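Local coordinates for protein uracil-DNA glycosylase (PDB 6LYJ) that belongs to the uracil-DNA glycosylase superfamily and folds as a single alpha/beta domain around a four-stranded parallel sheet, at residues L122-P127 and G232-V237; S81-V86 and K183-M188. All blocks are in the same frame, centred on the assembly; numbering follows the deposited sequence.

In the fold
From the N terminus the chain first meets residues 81-86, which lead into strand 85-89, and then helix 113-125, whose last turn and the loop after it supply residues 122-127. Residues 183-188 return to 81-86 and close interaction 2 over a loop of 96 residues, pairing two adjacent strands of the parallel sheet. Residues 232-237 then reach back to 122-127 and close interaction 1 over 104 residues, setting the start of helix 235-245 against the end of helix 113-125. The two loops cross instead of nesting. Their centres lie about 18 Å apart, yet they touch: Met188 of interaction 2 packs on His235 and Phe236 of interaction 1, so the sheet packs directly against the start of helix 235-245.

Interaction 1. Residues L122-P127 and G232-V237; sequences LHRSLP and GNNHFV
Over one face of the Phe236 ring sits Leu122 CD2, 3.7 Å from the ring centroid and 20° off the normal, a CH-pi contact displaced toward the CG side. The leucine side chain runs roughly perpendicular to that of Phe236; a water lies in plane at the ring's edge, and Trp253 meets the ring edge-to-face. The second flat group, the Arg124 guanidinium, has Gly232 CA over one face, 3.4 Å from NE. At its edge, NH2 gives a bent hydrogen bond to Asn234 OD1 (3.3 Å, 140° at the hydrogen), tilted from both the guanidinium and the carbonyl plane, the two groups being 56° apart. A second water, in the guanidinium plane, accepts from NH1. The main charge partner is Glu121, which forms a salt bridge with NH2 and accepts from the backbone N of Gly232 and Asn234, tying arginine and loop together. The water beside Phe236 donates to Ser125 OG (2.8 Å) and accepts from Phe236 N, bridging hydroxyl to backbone; Ser125 OG is also bonded to Glu121 O. Beyond it, Leu126 CD2 packs against Val237 CG2 at 3.6 Å. Asn233 OD1 accepts from His235 N (3.0 Å), closing an Asx turn. The arrangement is a helix-to-helix junction: the C-terminal end of helix 113-125 packs on the loop and first turn of helix 235-245, whose start that Asx turn marks.

Interaction 2. Residues S81-V86 and K183-M188; sequences SDIKVV and KACVFM
Val86 and Val85, with Cys185 of the neighbouring strand, have the most surface buried where two parallel strands meet. Val86 is gripped through both its N-H and its carbonyl: its N donates to Val186 O (2.7 Å), and its O accepts from Met188 N in a nearly straight bond (172° at the hydrogen). Its side chain leaves the sheet on the same face as that of Phe187 and flanks it, with Val86 CB 3.6 Å from ring atom CD2. Val86 CG2, anti to the carbonyl carbon, touches Phe187 CE2 as well. The same methyl is 3.9 Å from Cys185 SG. On the other face of the sheet, Val85 runs alongside Val186, while its CG1 meets Met188 CE at 3.8 Å, at the end of an extended methionine chain. Helix 235-245 packs over this face, through Ala239 against Val186 and Met188. Cys185 holds SG anti to its own N (chi1 -170°), which brings the sulfur to 3.6 Å from Lys84 O, a van der Waals approach beside the hydrogen bond from Val186 N to Lys84 O (2.9 Å). Val85 CA adds a CA-H...O contact to Val186 O. Strand 145-149 pairs with the far edge of 85-89 and strand 207-211 with that of 186-190, making both strands interior. The contact's polar bonding is thus done by the main chains, and the side chains that meet across it contribute apolar surface and one sulfhydryl, as suits a buried sheet core.

Interaction 1. Residues L122-P127 and G232-V237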
loop_
_atom_site.group_PDB
_atom_site.type_symbol
_atom_site.label_atom_id
_atom_site.label_comp_id
_atom_site.label_asym_id
_atom_site.label_seq_id
_atom_site.Cartn_x
_atom_site.Cartn_y
_atom_site.Cartn_z
ATOM N N LEU A 122 4.359 14.266 5.413
ATOM C CA LEU A 122 4.521 14.625 6.818
ATOM C C LEU A 122 5.501 15.783 6.972
ATOM O O LEU A 122 5.276 16.702 7.769
ATOM C CB LEU A 122 4.992 13.409 7.613
ATOM C CG LEU A 122 3.922 12.411 8.053
ATOM C CD1 LEU A 122 4.565 11.066 8.311
ATOM C CD2 LEU A 122 3.186 12.892 9.289
ATOM N N HIS A 123 6.601 15.743 6.220
ATOM C CA HIS A 123 7.624 16.779 6.309
ATOM C C HIS A 123 7.118 18.107 5.757
ATOM O O HIS A 123 7.436 19.174 6.300
ATOM C CB HIS A 123 8.878 16.322 5.566
ATOM C CG HIS A 123 10.030 17.269 5.679
ATOM N ND1 HIS A 123 10.932 17.465 4.657
ATOM C CD2 HIS A 123 10.429 18.073 6.692
ATOM C CE1 HIS A 123 11.836 18.352 5.034
ATOM N NE2 HIS A 123 11.553 18.736 6.266
ATOM N N ARG A 124 6.341 18.065 4.670
ATOM C CA ARG A 124 5.722 19.283 4.152
ATOM C C ARG A 124 4.758 19.889 5.166
ATOM O O ARG A 124 4.764 21.105 5.395
ATOM C CB ARG A 124 4.997 18.990 2.836
ATOM C CG ARG A 124 4.327 20.212 2.209
ATOM C CD ARG A 124 3.168 19.818 1.292
ATOM N NE ARG A 124 2.027 19.291 2.036
ATOM C CZ ARG A 124 1.155 20.040 2.705
ATOM N NH1 ARG A 124 1.285 21.359 2.726
ATOM N NH2 ARG A 124 0.147 19.470 3.354
ATOM N N SER A 125 3.913 19.056 5.777
ATOM C CA SER A 125 2.811 19.554 6.591
ATOM C C SER A 125 3.181 19.819 8.046
ATOM O O SER A 125 2.504 20.620 8.701
ATOM C CB SER A 125 1.640 18.568 6.539
ATOM O OG SER A 125 2.020 17.301 7.045
ATOM N N LEU A 126 4.229 19.190 8.566
ATOM C CA LEU A 126 4.558 19.259 9.990
ATOM C C LEU A 126 5.997 19.721 10.155
ATOM O O LEU A 126 6.930 18.944 9.867
ATOM C CB LEU A 126 4.346 17.913 10.680
ATOM C CG LEU A 126 2.931 17.329 10.666
ATOM C CD1 LEU A 126 2.940 15.909 11.209
ATOM C CD2 LEU A 126 1.983 18.200 11.470
ATOM N N PRO A 127 6.222 20.969 10.573
ATOM C CA PRO A 127 7.599 21.488 10.638
ATOM C C PRO A 127 8.518 20.689 11.548
ATOM O O PRO A 127 9.727 20.630 11.292
ATOM C CB PRO A 127 7.401 22.919 11.158
ATOM C CG PRO A 127 6.002 23.275 10.758
ATOM C CD PRO A 127 5.224 21.999 10.908
ATOM N N GLY A 232 0.425 17.203 -0.314
ATOM C CA GLY A 232 -0.458 18.333 -0.141
ATOM C C GLY A 232 -1.819 17.999 0.432
ATOM O O GLY A 232 -2.628 18.914 0.623
ATOM N N ASN A 233 -2.110 16.724 0.706
ATOM C CA ASN A 233 -3.447 16.391 1.184
ATOM C C ASN A 233 -3.685 16.848 2.619
ATOM O O ASN A 233 -4.845 16.940 3.036
ATOM C CB ASN A 233 -3.722 14.884 1.035
ATOM C CG ASN A 233 -2.856 14.012 1.940
ATOM O OD1 ASN A 233 -2.206 14.482 2.871
ATOM N ND2 ASN A 233 -2.866 12.717 1.668
ATOM N N ASN A 234 -2.622 17.130 3.378
ATOM C CA ASN A 234 -2.715 17.706 4.720
ATOM C C ASN A 234 -3.402 16.765 5.709
ATOM O O ASN A 234 -3.889 17.212 6.752
ATOM C CB ASN A 234 -3.438 19.062 4.683
ATOM C CG ASN A 234 -2.889 20.051 5.693
ATOM O OD1 ASN A 234 -1.691 20.077 5.967
ATOM N ND2 ASN A 234 -3.769 20.877 6.249
ATOM N N HIS A 235 -3.406 15.456 5.427
ATOM C CA HIS A 235 -4.235 14.534 6.199
ATOM C C HIS A 235 -3.775 14.403 7.648
ATOM O O HIS A 235 -4.607 14.214 8.543
ATOM C CB HIS A 235 -4.237 13.156 5.534
ATOM C CG HIS A 235 -5.179 13.033 4.375
ATOM N ND1 HIS A 235 -5.420 11.833 3.741
ATOM C CD2 HIS A 235 -5.932 13.957 3.733
ATOM C CE1 HIS A 235 -6.287 12.021 2.762
ATOM N NE2 HIS A 235 -6.612 13.301 2.734
ATOM N N PHE A 236 -2.471 14.488 7.911
ATOM C CA PHE A 236 -1.995 14.299 9.277
ATOM C C PHE A 236 -2.284 15.521 10.147
ATOM O O PHE A 236 -2.646 15.382 11.329
ATOM C CB PHE A 236 -0.501 13.972 9.252
ATOM C CG PHE A 236 -0.182 12.723 8.481
ATOM C CD1 PHE A 236 -0.299 11.477 9.072
ATOM C CD2 PHE A 236 0.206 12.795 7.151
ATOM C CE1 PHE A 236 -0.019 10.327 8.360
ATOM C CE2 PHE A 236 0.486 11.648 6.431
ATOM C CZ PHE A 236 0.373 10.413 7.035
ATOM N N VAL A 237 -2.230 16.710 9.547
ATOM C CA VAL A 237 -2.642 17.922 10.245
ATOM C C VAL A 237 -4.143 17.894 10.507
ATOM O O VAL A 237 -4.596 18.180 11.620
ATOM C CB VAL A 237 -2.229 19.168 9.442
ATOM C CG1 VAL A 237 -2.800 20.433 10.077
ATOM C CG2 VAL A 237 -0.712 19.251 9.328
HETATM O O HOH W 1 -1.058 23.007 4.196
HETATM O O HOH W 2 -0.452 16.063 6.488
#

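Interaction 2. Residues S81-V86 and K183-M188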
loop_
_atom_site.group_PDB
_atom_site.type_symbol
_atom_site.label_atom_id
_atom_site.label_comp_id
_atom_site.label_asym_id
_atom_site.label_seq_id
_atom_site.Cartn_x
_atom_site.Cartn_y
_atom_site.Cartn_z
ATOM N N SER A 81 -10.220 0.208 21.886
ATOM C CA SER A 81 -11.011 1.361 22.300
ATOM C C SER A 81 -10.228 2.664 22.210
ATOM O O SER A 81 -10.838 3.738 22.194
ATOM C CB SER A 81 -11.522 1.171 23.730
ATOM O OG SER A 81 -12.515 0.163 23.783
ATOM N N ASP A 82 -8.897 2.596 22.169
ATOM C CA ASP A 82 -8.042 3.774 22.108
ATOM C C ASP A 82 -7.626 4.146 20.687
ATOM O O ASP A 82 -6.814 5.059 20.512
ATOM C CB ASP A 82 -6.799 3.560 22.975
ATOM C CG ASP A 82 -7.136 3.402 24.443
ATOM O OD1 ASP A 82 -8.153 3.974 24.888
ATOM O OD2 ASP A 82 -6.385 2.702 25.154
ATOM N N ILE A 83 -8.146 3.454 19.674
ATOM C CA ILE A 83 -7.791 3.766 18.293
ATOM C C ILE A 83 -8.334 5.139 17.922
ATOM O O ILE A 83 -9.500 5.458 18.189
ATOM C CB ILE A 83 -8.305 2.674 17.344
ATOM C CG1 ILE A 83 -7.522 1.377 17.581
ATOM C CG2 ILE A 83 -8.218 3.134 15.890
ATOM C CD1 ILE A 83 -8.118 0.167 16.917
ATOM N N LYS A 84 -7.473 5.972 17.332
ATOM C CA LYS A 84 -7.811 7.331 16.930
ATOM C C LYS A 84 -7.679 7.579 15.438
ATOM O O LYS A 84 -8.326 8.491 14.919
ATOM C CB LYS A 84 -6.926 8.355 17.663
ATOM C CG LYS A 84 -7.081 8.372 19.170
ATOM C CD LYS A 84 -5.949 9.160 19.819
ATOM C CE LYS A 84 -6.078 9.171 21.331
ATOM N NZ LYS A 84 -4.970 9.926 21.985
ATOM N N VAL A 85 -6.821 6.832 14.746
ATOM C CA VAL A 85 -6.598 6.991 13.316
ATOM C C VAL A 85 -6.496 5.603 12.702
ATOM O O VAL A 85 -5.801 4.731 13.235
ATOM C CB VAL A 85 -5.330 7.816 13.008
ATOM C CG1 VAL A 85 -5.150 7.976 11.503
ATOM C CG2 VAL A 85 -5.397 9.178 13.672
ATOM N N VAL A 86 -7.193 5.396 11.588
ATOM C CA VAL A 86 -7.120 4.160 10.817
ATOM C C VAL A 86 -6.546 4.501 9.450
ATOM O O VAL A 86 -7.065 5.382 8.754
ATOM C CB VAL A 86 -8.492 3.478 10.680
ATOM C CG1 VAL A 86 -8.367 2.221 9.829
ATOM C CG2 VAL A 86 -9.045 3.123 12.053
ATOM N N LYS A 183 -16.207 6.366 19.339
ATOM C CA LYS A 183 -16.950 7.622 19.380
ATOM C C LYS A 183 -16.449 8.604 18.327
ATOM O O LYS A 183 -17.248 9.300 17.688
ATOM C CB LYS A 183 -16.857 8.234 20.777
ATOM C CG LYS A 183 -17.649 9.518 20.962
ATOM C CD LYS A 183 -17.473 10.072 22.372
ATOM C CE LYS A 183 -18.349 11.295 22.594
ATOM N NZ LYS A 183 -18.337 11.739 24.016
ATOM N N ALA A 184 -15.134 8.675 18.131
ATOM C CA ALA A 184 -14.541 9.634 17.206
ATOM C C ALA A 184 -13.222 9.072 16.705
ATOM O O ALA A 184 -12.336 8.761 17.509
ATOM C CB ALA A 184 -14.326 10.990 17.883
ATOM N N CYS A 185 -13.080 8.980 15.385
ATOM C CA CYS A 185 -11.916 8.352 14.781
ATOM C C CYS A 185 -11.662 8.987 13.422
ATOM O O CYS A 185 -12.588 9.473 12.771
ATOM C CB CYS A 185 -12.124 6.839 14.651
ATOM S SG CYS A 185 -10.659 5.912 14.172
ATOM N N VAL A 186 -10.389 8.996 13.009
ATOM C CA VAL A 186 -9.986 9.448 11.679
ATOM C C VAL A 186 -9.686 8.232 10.814
ATOM O O VAL A 186 -9.048 7.273 11.269
ATOM C CB VAL A 186 -8.763 10.386 11.747
ATOM C CG1 VAL A 186 -8.371 10.861 10.348
ATOM C CG2 VAL A 186 -9.035 11.572 12.664
ATOM N N PHE A 187 -10.158 8.261 9.568
ATOM C CA PHE A 187 -9.906 7.212 8.584
ATOM C C PHE A 187 -9.238 7.835 7.365
ATOM O O PHE A 187 -9.797 8.748 6.748
ATOM C CB PHE A 187 -11.204 6.504 8.174
ATOM C CG PHE A 187 -11.874 5.755 9.295
ATOM C CD1 PHE A 187 -12.604 6.430 10.264
ATOM C CD2 PHE A 187 -11.771 4.377 9.381
ATOM C CE1 PHE A 187 -13.221 5.743 11.297
ATOM C CE2 PHE A 187 -12.383 3.683 10.412
ATOM C CZ PHE A 187 -13.109 4.367 11.369
ATOM N N MET A 188 -8.041 7.355 7.026
ATOM C CA MET A 188 -7.273 7.869 5.893
ATOM C C MET A 188 -7.315 6.832 4.774
ATOM O O MET A 188 -6.721 5.755 4.895
ATOM C CB MET A 188 -5.834 8.185 6.296
ATOM C CG MET A 188 -5.687 9.199 7.432
ATOM S SD MET A 188 -3.951 9.526 7.801
ATOM C CE MET A 188 -4.072 10.738 9.116
#